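Local atomic coordinates of trans-4-hydroxy-L-proline dehydratase (Clostridioides difficile 70-100-2010, PDB entry 6VXC), a protein that catalyses the glycyl-radical-dependent dehydration of trans-4-hydroxy-L-proline to (S)-1-pyrroline-5-carboxylate, a step in the anaerobic degradation of hydroxyproline. Residues E46-M51 with T102-C107; E53-Y58 with P65-L70; S61-V66 with K217-E222. All blocks are in the same frame, centred on the assembly; numbering follows the deposited sequence.

Interaction 1: residues E46-M51 with T102-C107; sequences ERAVLM and TYPEIC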
ATOM      1  N   GLU A  46      -5.784 -14.068  20.278  1.00 22.82           N
ATOM      2  CA  GLU A  46      -4.779 -15.017  20.743  1.00 21.04           C
ATOM      3  C   GLU A  46      -3.367 -14.459  20.618  1.00 19.88           C
ATOM      4  O   GLU A  46      -2.519 -14.684  21.493  1.00 23.01           O
ATOM      5  CB  GLU A  46      -4.886 -16.330  19.979  1.00 21.61           C
ATOM      6  CG  GLU A  46      -3.955 -17.365  20.531  1.00 24.69           C
ATOM      7  CD  GLU A  46      -4.108 -18.705  19.876  1.00 28.01           C
ATOM      8  OE1 GLU A  46      -3.474 -18.901  18.829  1.00 28.45           O
ATOM      9  OE2 GLU A  46      -4.863 -19.551  20.396  1.00 35.87           O
ATOM     10  N   ARG A  47      -3.073 -13.781  19.516  1.00 17.54           N
ATOM     11  CA  ARG A  47      -1.733 -13.240  19.343  1.00 15.83           C
ATOM     12  C   ARG A  47      -1.360 -12.327  20.506  1.00 15.90           C
ATOM     13  O   ARG A  47      -0.286 -12.470  21.097  1.00 19.03           O
ATOM     14  CB  ARG A  47      -1.633 -12.468  18.027  1.00 17.45           C
ATOM     15  CG  ARG A  47      -0.243 -11.922  17.775  1.00 14.15           C
ATOM     16  CD  ARG A  47      -0.206 -10.893  16.675  1.00 14.18           C
ATOM     17  NE  ARG A  47       1.152 -10.398  16.475  1.00 15.12           N
ATOM     18  CZ  ARG A  47       1.716  -9.433  17.191  1.00 13.82           C
ATOM     19  NH1 ARG A  47       1.036  -8.832  18.162  1.00 12.94           N
ATOM     20  NH2 ARG A  47       2.962  -9.066  16.922  1.00 14.63           N
ATOM     21  N   ALA A  48      -2.253 -11.400  20.862  1.00 16.63           N
ATOM     22  CA  ALA A  48      -1.959 -10.465  21.943  1.00 16.79           C
ATOM     23  C   ALA A  48      -1.705 -11.200  23.251  1.00 16.61           C
ATOM     24  O   ALA A  48      -0.796 -10.840  24.003  1.00 21.04           O
ATOM     25  CB  ALA A  48      -3.106  -9.473  22.110  1.00 14.45           C
ATOM     26  N   VAL A  49      -2.487 -12.240  23.536  1.00 18.55           N
ATOM     27  CA  VAL A  49      -2.261 -13.012  24.754  1.00 18.92           C
ATOM     28  C   VAL A  49      -0.862 -13.608  24.753  1.00 17.42           C
ATOM     29  O   VAL A  49      -0.116 -13.482  25.724  1.00 20.72           O
ATOM     30  CB  VAL A  49      -3.323 -14.116  24.906  1.00 18.91           C
ATOM     31  CG1 VAL A  49      -2.946 -15.032  26.061  1.00 19.39           C
ATOM     32  CG2 VAL A  49      -4.698 -13.528  25.130  1.00 18.74           C
ATOM     33  N   LEU A  50      -0.480 -14.259  23.654  1.00 17.52           N
ATOM     34  CA  LEU A  50       0.803 -14.951  23.626  1.00 18.00           C
ATOM     35  C   LEU A  50       1.972 -13.978  23.699  1.00 17.04           C
ATOM     36  O   LEU A  50       2.993 -14.284  24.322  1.00 20.55           O
ATOM     37  CB  LEU A  50       0.900 -15.840  22.381  1.00 17.38           C
ATOM     38  CG  LEU A  50      -0.079 -17.025  22.399  1.00 21.76           C
ATOM     39  CD1 LEU A  50      -0.040 -17.848  21.106  1.00 20.73           C
ATOM     40  CD2 LEU A  50       0.162 -17.915  23.615  1.00 22.46           C
ATOM     41  N   MET A  51       1.859 -12.816  23.062  1.00 18.17           N
ATOM     42  CA  MET A  51       2.918 -11.822  23.190  1.00 20.51           C
ATOM     43  C   MET A  51       3.005 -11.293  24.619  1.00 19.20           C
ATOM     44  O   MET A  51       4.100 -11.027  25.119  1.00 22.02           O
ATOM     45  CB  MET A  51       2.696 -10.662  22.210  1.00 21.65           C
ATOM     46  CG  MET A  51       2.713 -11.077  20.738  1.00 22.81           C
ATOM     47  SD  MET A  51       4.303 -11.672  20.118  1.00 27.17           S
ATOM     48  CE  MET A  51       5.220 -10.143  20.003  1.00 24.69           C
ATOM     49  N   THR A 102      -4.436  -8.835  16.717  1.00 15.27           N
ATOM     50  CA  THR A 102      -4.188  -7.492  17.226  1.00 16.18           C
ATOM     51  C   THR A 102      -2.730  -7.341  17.621  1.00 14.29           C
ATOM     52  O   THR A 102      -2.034  -8.317  17.915  1.00 16.70           O
ATOM     53  CB  THR A 102      -5.050  -7.140  18.444  1.00 14.50           C
ATOM     54  OG1 THR A 102      -4.729  -8.015  19.525  1.00 18.10           O
ATOM     55  CG2 THR A 102      -6.526  -7.235  18.129  1.00 17.04           C
ATOM     56  N   TYR A 103      -2.290  -6.091  17.666  1.00 13.75           N
ATOM     57  CA  TYR A 103      -0.878  -5.754  17.824  1.00 16.29           C
ATOM     58  C   TYR A 103      -0.731  -4.670  18.891  1.00 15.13           C
ATOM     59  O   TYR A 103      -0.390  -3.523  18.591  1.00 15.66           O
ATOM     60  CB  TYR A 103      -0.292  -5.323  16.477  1.00 14.39           C
ATOM     61  CG  TYR A 103      -0.423  -6.395  15.394  1.00 14.96           C
ATOM     62  CD1 TYR A 103      -1.622  -6.582  14.720  1.00 15.39           C
ATOM     63  CD2 TYR A 103       0.635  -7.237  15.082  1.00 14.74           C
ATOM     64  CE1 TYR A 103      -1.763  -7.559  13.753  1.00 15.18           C
ATOM     65  CE2 TYR A 103       0.499  -8.230  14.095  1.00 14.43           C
ATOM     66  CZ  TYR A 103      -0.706  -8.379  13.437  1.00 14.42           C
ATOM     67  OH  TYR A 103      -0.878  -9.358  12.459  1.00 15.51           O
ATOM     68  N   PRO A 104      -0.964  -5.013  20.163  1.00 17.78           N
ATOM     69  CA  PRO A 104      -0.933  -3.992  21.228  1.00 14.51           C
ATOM     70  C   PRO A 104       0.452  -3.419  21.509  1.00 14.13           C
ATOM     71  O   PRO A 104       0.540  -2.371  22.159  1.00 17.03           O
ATOM     72  CB  PRO A 104      -1.474  -4.747  22.446  1.00 14.57           C
ATOM     73  CG  PRO A 104      -1.130  -6.181  22.181  1.00 14.28           C
ATOM     74  CD  PRO A 104      -1.266  -6.355  20.688  1.00 13.90           C
ATOM     75  N   GLU A 105       1.529  -4.042  21.020  1.00 14.56           N
ATOM     76  CA  GLU A 105       2.839  -3.412  21.124  1.00 14.63           C
ATOM     77  C   GLU A 105       2.937  -2.157  20.269  1.00 13.98           C
ATOM     78  O   GLU A 105       3.838  -1.337  20.486  1.00 13.52           O
ATOM     79  CB  GLU A 105       3.949  -4.386  20.731  1.00 15.45           C
ATOM     80  CG  GLU A 105       3.893  -4.849  19.272  1.00 14.43           C
ATOM     81  CD  GLU A 105       3.158  -6.154  19.115  1.00 14.95           C
ATOM     82  OE1 GLU A 105       3.830  -7.175  18.849  1.00 18.61           O
ATOM     83  OE2 GLU A 105       1.926  -6.176  19.318  1.00 17.25           O
ATOM     84  N   ILE A 106       2.061  -2.026  19.276  1.00 15.09           N
ATOM     85  CA  ILE A 106       2.027  -0.874  18.387  1.00 14.34           C
ATOM     86  C   ILE A 106       0.881   0.038  18.794  1.00 14.88           C
ATOM     87  O   ILE A 106       1.088   1.218  19.074  1.00 17.29           O
ATOM     88  CB  ILE A 106       1.872  -1.310  16.919  1.00 14.05           C
ATOM     89  CG1 ILE A 106       3.046  -2.195  16.494  1.00 13.52           C
ATOM     90  CG2 ILE A 106       1.751  -0.080  16.007  1.00 12.57           C
ATOM     91  CD1 ILE A 106       2.809  -2.887  15.157  1.00 14.62           C
ATOM     92  N   CYS A 107      -0.333  -0.502  18.816  1.00 16.03           N
ATOM     93  CA  CYS A 107      -1.529   0.239  19.214  1.00 17.09           C
ATOM     94  C   CYS A 107      -2.364  -0.663  20.107  1.00 18.26           C
ATOM     95  O   CYS A 107      -2.930  -1.661  19.648  1.00 18.77           O
ATOM     96  CB  CYS A 107      -2.348   0.714  18.009  1.00 19.11           C
ATOM     97  SG  CYS A 107      -3.829   1.641  18.489  1.00 23.86           S
TER
HETATM   98  O   HOH W   1      -4.240 -10.534  19.064  1.00 18.14           O
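R47, on the first turn of helix 46-58, meets E105 of the loop 102-107 in a bidentate salt bridge made end-on, through both terminal nitrogens of the guanidinium. NH2 reaches E105 OE1 at 2.8 Å and NH1 reaches E105 OE2 at 3.0 Å, both fairly straight. The guanidinium and carboxylate planes are turned 36° apart: OE2 is met on its syn side, whereas OE1 is approached from above the carboxylate plane. NH1 also donates to the backbone carbonyl of T102, 3.1 Å from NH1 to O, in the carbonyl plane and on a lone pair, although the more bent N-H...O angle of 137° shows it to be the less direct bond. With CG anti to the backbone N (chi1 -178°) and the chain extended to NE, R47 reaches from the helix to the loop.

The guanidinium is also covered on both faces. Y103 CD2 lies 3.2 Å from R47 CZ, over the centre of one face, with the ring tilted against the guanidinium and not stacked parallel to it, while R47 CD makes a CH-pi contact over the Y103 ring. The opposite guanidinium face carries M51 CG nearer its rim. A separate apolar contact comes from the neighbouring residue, where A48 CB packs against P104 CG at 3.8 Å.

One water joins the backbones, accepting from A48 N and from T102 N. Further polar partners lie beyond the two segments: R47 NE donates to T292 O, and Y103 OH bonds to T291 O. The arrangement is a buried arginine-carboxylate pair with a tilted aromatic ring against the guanidinium, joining a helix start to an irregular loop within the pyruvate formate-lyase-like part of this glycyl radical enzyme.

Interaction 2: residues E53-Y58 with P65-L70; sequences EAYKKY and PVLRAL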
ATOM      1  N   GLU A  53       2.379 -12.996  27.355  1.00 21.87           N
ATOM      2  CA  GLU A  53       3.107 -14.038  28.082  1.00 21.01           C
ATOM      3  C   GLU A  53       4.611 -13.950  27.849  1.00 24.11           C
ATOM      4  O   GLU A  53       5.404 -14.163  28.775  1.00 24.46           O
ATOM      5  CB  GLU A  53       2.608 -15.422  27.672  1.00 23.51           C
ATOM      6  CG  GLU A  53       1.206 -15.762  28.115  1.00 26.88           C
ATOM      7  CD  GLU A  53       0.800 -17.172  27.698  1.00 29.13           C
ATOM      8  OE1 GLU A  53       1.644 -17.895  27.134  1.00 29.08           O
ATOM      9  OE2 GLU A  53      -0.365 -17.555  27.930  1.00 33.39           O
ATOM     10  N   ALA A  54       5.026 -13.717  26.606  1.00 23.83           N
ATOM     11  CA  ALA A  54       6.451 -13.688  26.307  1.00 22.89           C
ATOM     12  C   ALA A  54       7.136 -12.495  26.963  1.00 21.81           C
ATOM     13  O   ALA A  54       8.239 -12.631  27.494  1.00 21.82           O
ATOM     14  CB  ALA A  54       6.678 -13.684  24.795  1.00 19.85           C
ATOM     15  N   TYR A  55       6.510 -11.314  26.920  1.00 24.65           N
ATOM     16  CA  TYR A  55       7.128 -10.139  27.532  1.00 21.11           C
ATOM     17  C   TYR A  55       7.250 -10.300  29.042  1.00 24.59           C
ATOM     18  O   TYR A  55       8.296  -9.983  29.626  1.00 23.11           O
ATOM     19  CB  TYR A  55       6.331  -8.882  27.197  1.00 20.65           C
ATOM     20  CG  TYR A  55       6.773  -8.178  25.935  1.00 21.13           C
ATOM     21  CD1 TYR A  55       6.890  -8.868  24.735  1.00 20.71           C
ATOM     22  CD2 TYR A  55       7.085  -6.826  25.948  1.00 19.55           C
ATOM     23  CE1 TYR A  55       7.297  -8.217  23.572  1.00 19.60           C
ATOM     24  CE2 TYR A  55       7.484  -6.169  24.804  1.00 20.19           C
ATOM     25  CZ  TYR A  55       7.594  -6.871  23.611  1.00 22.10           C
ATOM     26  OH  TYR A  55       7.991  -6.210  22.466  1.00 21.51           O
ATOM     27  N   LYS A  56       6.185 -10.781  29.690  1.00 22.64           N
ATOM     28  CA  LYS A  56       6.246 -11.031  31.122  1.00 26.45           C
ATOM     29  C   LYS A  56       7.355 -12.011  31.466  1.00 22.58           C
ATOM     30  O   LYS A  56       7.936 -11.938  32.549  1.00 23.80           O
ATOM     31  CB  LYS A  56       4.896 -11.556  31.616  1.00 23.95           C
ATOM     32  CG  LYS A  56       3.809 -10.494  31.688  1.00 23.62           C
ATOM     33  CD  LYS A  56       2.462 -11.110  32.057  1.00 22.92           C
ATOM     34  CE  LYS A  56       1.399 -10.048  32.247  1.00 22.53           C
ATOM     35  NZ  LYS A  56       0.078 -10.675  32.515  1.00 23.44           N
ATOM     36  N   LYS A  57       7.671 -12.919  30.554  1.00 22.45           N
ATOM     37  CA  LYS A  57       8.758 -13.859  30.772  1.00 24.77           C
ATOM     38  C   LYS A  57      10.125 -13.217  30.526  1.00 23.91           C
ATOM     39  O   LYS A  57      11.056 -13.421  31.310  1.00 24.46           O
ATOM     40  CB  LYS A  57       8.545 -15.073  29.867  1.00 26.94           C
ATOM     41  CG  LYS A  57       9.351 -16.308  30.198  1.00 35.81           C
ATOM     42  CD  LYS A  57       8.668 -17.544  29.589  1.00 39.06           C
ATOM     43  CE  LYS A  57       9.630 -18.706  29.413  1.00 42.94           C
ATOM     44  NZ  LYS A  57       9.128 -19.676  28.399  1.00 42.48           N
ATOM     45  N   TYR A  58      10.269 -12.430  29.458  1.00 23.38           N
ATOM     46  CA  TYR A  58      11.592 -12.054  28.974  1.00 19.84           C
ATOM     47  C   TYR A  58      11.936 -10.571  29.059  1.00 22.57           C
ATOM     48  O   TYR A  58      13.125 -10.238  29.014  1.00 21.67           O
ATOM     49  CB  TYR A  58      11.773 -12.510  27.518  1.00 24.13           C
ATOM     50  CG  TYR A  58      11.844 -14.009  27.354  1.00 27.28           C
ATOM     51  CD1 TYR A  58      12.884 -14.745  27.923  1.00 28.44           C
ATOM     52  CD2 TYR A  58      10.870 -14.690  26.639  1.00 22.83           C
ATOM     53  CE1 TYR A  58      12.951 -16.116  27.775  1.00 27.95           C
ATOM     54  CE2 TYR A  58      10.928 -16.049  26.483  1.00 30.13           C
ATOM     55  CZ  TYR A  58      11.969 -16.761  27.057  1.00 29.44           C
ATOM     56  OH  TYR A  58      12.020 -18.119  26.903  1.00 36.41           O
ATOM     57  N   PRO A  65      15.825  -6.614  20.303  1.00 13.33           N
ATOM     58  CA  PRO A  65      15.712  -7.530  19.154  1.00 16.71           C
ATOM     59  C   PRO A  65      15.510  -8.979  19.568  1.00 14.82           C
ATOM     60  O   PRO A  65      14.664  -9.674  18.991  1.00 15.33           O
ATOM     61  CB  PRO A  65      17.023  -7.312  18.383  1.00 15.20           C
ATOM     62  CG  PRO A  65      17.835  -6.360  19.195  1.00 20.95           C
ATOM     63  CD  PRO A  65      16.954  -5.687  20.178  1.00 15.15           C
ATOM     64  N   VAL A  66      16.245  -9.452  20.574  1.00 15.99           N
ATOM     65  CA  VAL A  66      16.047 -10.817  21.046  1.00 13.62           C
ATOM     66  C   VAL A  66      14.666 -10.974  21.678  1.00 13.82           C
ATOM     67  O   VAL A  66      14.012 -12.008  21.515  1.00 17.29           O
ATOM     68  CB  VAL A  66      17.175 -11.215  22.014  1.00 14.33           C
ATOM     69  CG1 VAL A  66      16.859 -12.543  22.681  1.00 14.42           C
ATOM     70  CG2 VAL A  66      18.506 -11.309  21.266  1.00 16.54           C
ATOM     71  N   LEU A  67      14.204  -9.958  22.409  1.00 13.86           N
ATOM     72  CA  LEU A  67      12.861 -10.010  22.981  1.00 14.57           C
ATOM     73  C   LEU A  67      11.796 -10.196  21.903  1.00 15.58           C
ATOM     74  O   LEU A  67      10.874 -11.001  22.060  1.00 17.33           O
ATOM     75  CB  LEU A  67      12.583  -8.746  23.799  1.00 14.47           C
ATOM     76  CG  LEU A  67      11.165  -8.541  24.336  1.00 14.13           C
ATOM     77  CD1 LEU A  67      10.750  -9.680  25.211  1.00 20.15           C
ATOM     78  CD2 LEU A  67      11.137  -7.267  25.132  1.00 13.45           C
ATOM     79  N   ARG A  68      11.889  -9.440  20.811  1.00 14.18           N
ATOM     80  CA  ARG A  68      10.928  -9.607  19.724  1.00 14.64           C
ATOM     81  C   ARG A  68      11.007 -11.013  19.132  1.00 14.04           C
ATOM     82  O   ARG A  68       9.982 -11.660  18.898  1.00 16.80           O
ATOM     83  CB  ARG A  68      11.185  -8.564  18.636  1.00 13.72           C
ATOM     84  CG  ARG A  68      11.055  -7.116  19.092  1.00 14.19           C
ATOM     85  CD  ARG A  68       9.640  -6.790  19.534  1.00 14.04           C
ATOM     86  NE  ARG A  68       8.670  -7.098  18.490  1.00 17.99           N
ATOM     87  CZ  ARG A  68       7.357  -7.139  18.677  1.00 16.54           C
ATOM     88  NH1 ARG A  68       6.565  -7.444  17.670  1.00 17.57           N
ATOM     89  NH2 ARG A  68       6.840  -6.889  19.878  1.00 15.81           N
ATOM     90  N   ALA A  69      12.222 -11.508  18.890  1.00 15.21           N
ATOM     91  CA  ALA A  69      12.376 -12.838  18.302  1.00 13.97           C
ATOM     92  C   ALA A  69      11.846 -13.928  19.236  1.00 15.84           C
ATOM     93  O   ALA A  69      11.134 -14.843  18.802  1.00 14.05           O
ATOM     94  CB  ALA A  69      13.843 -13.084  17.960  1.00 12.57           C
ATOM     95  N   LEU A  70      12.191 -13.844  20.528  1.00 15.78           N
ATOM     96  CA  LEU A  70      11.677 -14.807  21.499  1.00 15.99           C
ATOM     97  C   LEU A  70      10.159 -14.718  21.616  1.00 16.58           C
ATOM     98  O   LEU A  70       9.484 -15.733  21.803  1.00 20.74           O
ATOM     99  CB  LEU A  70      12.335 -14.589  22.864  1.00 16.58           C
ATOM    100  CG  LEU A  70      13.803 -14.990  23.004  1.00 16.84           C
ATOM    101  CD1 LEU A  70      14.392 -14.529  24.354  1.00 18.58           C
ATOM    102  CD2 LEU A  70      13.961 -16.489  22.808  1.00 17.89           C
TER
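Y55 of helix 53-58 meets L67 and R68 of helix 65-70 with its ring and its hydroxyl respectively. Its CB does not itself point at the neighbouring helix, but the ring swings across and brings its far end against it. CD1 comes to L67 CD1, and CE1 lies near L67 CG. Along the other edge, CE2 is 3.8 Å from L67 CD2, the methyl group that rests over the same face in a CH-pi contact, close to the ring normal but displaced toward the rim. CZ still touches this methyl, and OH, the tip, accepts from R68 NH2 at 2.9 Å with an N-H...O angle of 159°. The hydroxyl oxygen lies at the guanidinium edge, practically in its plane, while ring and guanidinium planes stand 71° apart. R68 leaves its own helix on the side away from Y55 and folds back through bends at chi2 and chi3 to make this bond.

L67 serves two tyrosines. Its CG stands anti to the backbone N, which sends the branched end between the helices; CD2 takes Y55 and CD1 meets Y58 CB at 3.8 Å. Beyond it, L70 CD1 sits over the centre of the Y58 ring, 3.9 Å from the centroid, with K57 CG over the opposite face.

The helix axes approach to 9.8 Å and run at 137°, the mostly antiparallel course of a helical hairpin. W143 also meets the Y55 ring. Leucine methyls on tyrosine faces thus provide most of the contact, while the one hydrogen bond that crosses it gives the buried hydroxyl a donor that probably carries a positive charge, which fixes where the phenol end sits.

Interaction 3: residues S61-V66 with K217-E222; sequences SVEIPV and KKADLE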
ATOM      1  N   SER A  61      15.341  -8.926  30.491  1.00 19.10           N
ATOM      2  CA  SER A  61      16.400  -9.911  30.592  1.00 23.48           C
ATOM      3  C   SER A  61      17.234 -10.037  29.323  1.00 23.91           C
ATOM      4  O   SER A  61      18.287 -10.684  29.362  1.00 20.84           O
ATOM      5  CB  SER A  61      15.804 -11.281  30.946  1.00 22.70           C
ATOM      6  OG  SER A  61      15.087 -11.817  29.852  1.00 24.74           O
ATOM      7  N   VAL A  62      16.788  -9.443  28.207  1.00 21.07           N
ATOM      8  CA  VAL A  62      17.468  -9.513  26.919  1.00 20.12           C
ATOM      9  C   VAL A  62      17.322  -8.178  26.195  1.00 16.74           C
ATOM     10  O   VAL A  62      16.473  -7.355  26.530  1.00 16.73           O
ATOM     11  CB  VAL A  62      16.913 -10.656  26.040  1.00 21.43           C
ATOM     12  CG1 VAL A  62      17.244 -12.010  26.647  1.00 20.90           C
ATOM     13  CG2 VAL A  62      15.406 -10.497  25.863  1.00 16.75           C
ATOM     14  N   GLU A  63      18.164  -7.967  25.185  1.00 19.45           N
ATOM     15  CA  GLU A  63      18.030  -6.795  24.333  1.00 18.57           C
ATOM     16  C   GLU A  63      16.744  -6.904  23.507  1.00 16.64           C
ATOM     17  O   GLU A  63      16.222  -7.991  23.275  1.00 18.08           O
ATOM     18  CB  GLU A  63      19.249  -6.649  23.416  1.00 20.70           C
ATOM     19  CG  GLU A  63      20.607  -6.677  24.132  1.00 24.79           C
ATOM     20  CD  GLU A  63      20.907  -5.410  24.918  1.00 26.38           C
ATOM     21  OE1 GLU A  63      21.929  -5.376  25.640  1.00 24.48           O
ATOM     22  OE2 GLU A  63      20.116  -4.448  24.827  1.00 32.07           O
ATOM     23  N   ILE A  64      16.229  -5.752  23.069  1.00 16.45           N
ATOM     24  CA  ILE A  64      14.902  -5.727  22.437  1.00 18.89           C
ATOM     25  C   ILE A  64      14.833  -6.591  21.187  1.00 13.32           C
ATOM     26  O   ILE A  64      13.826  -7.282  21.001  1.00 15.85           O
ATOM     27  CB  ILE A  64      14.454  -4.281  22.192  1.00 15.89           C
ATOM     28  CG1 ILE A  64      14.226  -3.593  23.545  1.00 22.31           C
ATOM     29  CG2 ILE A  64      13.162  -4.275  21.393  1.00 15.79           C
ATOM     30  CD1 ILE A  64      13.953  -2.119  23.452  1.00 19.24           C
ATOM     31  N   PRO A  65      15.825  -6.614  20.303  1.00 13.33           N
ATOM     32  CA  PRO A  65      15.712  -7.530  19.154  1.00 16.71           C
ATOM     33  C   PRO A  65      15.510  -8.979  19.568  1.00 14.82           C
ATOM     34  O   PRO A  65      14.664  -9.674  18.991  1.00 15.33           O
ATOM     35  CB  PRO A  65      17.023  -7.312  18.383  1.00 15.20           C
ATOM     36  CG  PRO A  65      17.835  -6.360  19.195  1.00 20.95           C
ATOM     37  CD  PRO A  65      16.954  -5.687  20.178  1.00 15.15           C
ATOM     38  N   VAL A  66      16.245  -9.452  20.574  1.00 15.99           N
ATOM     39  CA  VAL A  66      16.047 -10.817  21.046  1.00 13.62           C
ATOM     40  C   VAL A  66      14.666 -10.974  21.678  1.00 13.82           C
ATOM     41  O   VAL A  66      14.012 -12.008  21.515  1.00 17.29           O
ATOM     42  CB  VAL A  66      17.175 -11.215  22.014  1.00 14.33           C
ATOM     43  CG1 VAL A  66      16.859 -12.543  22.681  1.00 14.42           C
ATOM     44  CG2 VAL A  66      18.506 -11.309  21.266  1.00 16.54           C
ATOM     45  N   LYS A 217      25.726  -5.692  16.348  1.00 17.12           N
ATOM     46  CA  LYS A 217      25.577  -6.730  15.337  1.00 15.29           C
ATOM     47  C   LYS A 217      25.172  -8.053  15.970  1.00 16.37           C
ATOM     48  O   LYS A 217      24.280  -8.747  15.462  1.00 13.88           O
ATOM     49  CB  LYS A 217      26.876  -6.895  14.558  1.00 14.95           C
ATOM     50  CG  LYS A 217      27.358  -5.642  13.826  1.00 19.04           C
ATOM     51  CD  LYS A 217      28.063  -6.040  12.556  1.00 17.26           C
ATOM     52  CE  LYS A 217      29.409  -5.391  12.360  1.00 21.67           C
ATOM     53  NZ  LYS A 217      29.433  -3.930  12.199  1.00 20.63           N
ATOM     54  N   LYS A 218      25.809  -8.407  17.094  1.00 16.65           N
ATOM     55  CA  LYS A 218      25.524  -9.676  17.756  1.00 14.54           C
ATOM     56  C   LYS A 218      24.076  -9.760  18.214  1.00 14.53           C
ATOM     57  O   LYS A 218      23.422 -10.791  18.031  1.00 14.91           O
ATOM     58  CB  LYS A 218      26.465  -9.872  18.947  1.00 15.18           C
ATOM     59  CG  LYS A 218      26.375 -11.241  19.602  1.00 18.86           C
ATOM     60  CD  LYS A 218      27.177 -11.291  20.907  1.00 26.93           C
ATOM     61  CE  LYS A 218      27.088 -12.645  21.593  1.00 32.10           C
ATOM     62  NZ  LYS A 218      27.957 -13.634  20.895  1.00 41.49           N
ATOM     63  N   ALA A 219      23.560  -8.680  18.815  1.00 14.21           N
ATOM     64  CA  ALA A 219      22.179  -8.665  19.286  1.00 14.23           C
ATOM     65  C   ALA A 219      21.201  -8.875  18.126  1.00 16.04           C
ATOM     66  O   ALA A 219      20.262  -9.675  18.231  1.00 15.87           O
ATOM     67  CB  ALA A 219      21.896  -7.350  20.017  1.00 16.76           C
ATOM     68  N   ASP A 220      21.419  -8.180  17.003  1.00 15.54           N
ATOM     69  CA  ASP A 220      20.542  -8.356  15.840  1.00 12.59           C
ATOM     70  C   ASP A 220      20.679  -9.753  15.229  1.00 12.98           C
ATOM     71  O   ASP A 220      19.681 -10.368  14.864  1.00 16.29           O
ATOM     72  CB  ASP A 220      20.848  -7.303  14.768  1.00 13.76           C
ATOM     73  CG  ASP A 220      20.194  -5.943  15.040  1.00 18.23           C
ATOM     74  OD1 ASP A 220      19.298  -5.853  15.908  1.00 20.34           O
ATOM     75  OD2 ASP A 220      20.586  -4.965  14.361  1.00 19.54           O
ATOM     76  N   LEU A 221      21.907 -10.264  15.104  1.00 16.33           N
ATOM     77  CA  LEU A 221      22.119 -11.588  14.514  1.00 15.84           C
ATOM     78  C   LEU A 221      21.558 -12.691  15.412  1.00 15.65           C
ATOM     79  O   LEU A 221      20.953 -13.651  14.922  1.00 14.89           O
ATOM     80  CB  LEU A 221      23.614 -11.799  14.257  1.00 11.79           C
ATOM     81  CG  LEU A 221      24.173 -10.961  13.104  1.00 16.18           C
ATOM     82  CD1 LEU A 221      25.665 -10.808  13.203  1.00 15.05           C
ATOM     83  CD2 LEU A 221      23.807 -11.575  11.748  1.00 13.64           C
ATOM     84  N   GLU A 222      21.747 -12.574  16.728  1.00 16.53           N
ATOM     85  CA  GLU A 222      21.135 -13.542  17.640  1.00 17.33           C
ATOM     86  C   GLU A 222      19.620 -13.565  17.485  1.00 13.95           C
ATOM     87  O   GLU A 222      19.001 -14.632  17.522  1.00 17.13           O
ATOM     88  CB  GLU A 222      21.500 -13.242  19.101  1.00 18.82           C
ATOM     89  CG  GLU A 222      22.904 -13.588  19.494  1.00 24.69           C
ATOM     90  CD  GLU A 222      23.197 -13.339  20.983  1.00 26.10           C
ATOM     91  OE1 GLU A 222      24.170 -13.939  21.482  1.00 34.15           O
ATOM     92  OE2 GLU A 222      22.459 -12.577  21.651  1.00 23.91           O
TER
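V66 places CG2 against the helix 217-222 because its first torsion, 171°, sets CG1 anti to the backbone N and CG2 anti to the carbonyl carbon. That methyl comes to 3.9 Å from the backbone O of A219 and also touches the carboxylate end of E222, 4.2 Å from OE2. The E222 chain runs extended beyond CG and passes obliquely by the valine. D220 starts from the side of its helix facing away, and a chi1 of -81° brings OD1 to the CB-CG edge of the P65 ring, 3.6 Å from CG.

P65 lies at the centre of the contact. Its CB is 4.0 Å from A219 O, and its CG is 4.3 Å from A219 CB; both of these A219 atoms lie obliquely to one side of the pyrrolidine ring. E63, the N-cap residue of its helix, adds a loose contact at the rim through CG, 4.4 Å from A219 CB. No hydrogen bond crosses the interface, and E63 and D220 find polar partners beyond it: E63 OE1 bonds to Y215 OH, while D220 OD2 receives R560 in a salt bridge and the backbone N of D557.

The contact lies near the protein surface. It sets the first turn of helix 64-78 against the early part of the long helix 214-248, where A223 and I226 extend the apolar patch around P65 and V66; helix 192-205 in turn packs against L221 of the long helix.

Overall arrangement
The three contacts follow one another through the hairpin of helices 46-58 and 64-78, all on the same side of the chain's centre. Interactions 1 and 2 share helix 46-58, their centres about 12 Å apart, and R68 joins them: its NH1 lies 3.0 Å from E105 OE1 in a salt bridge, and M51 CE packs on its NH2. Interactions 2 and 3 share P65 and V66 on helix 64-78, with centres about 11 Å apart and V62 packing against L67. Interactions 1 and 3, about 20 Å apart between centres, do not touch. The series runs from a buried salt bridge to a near-surface apolar contact. All three lie away from C454 and E456, the probable catalytic residues.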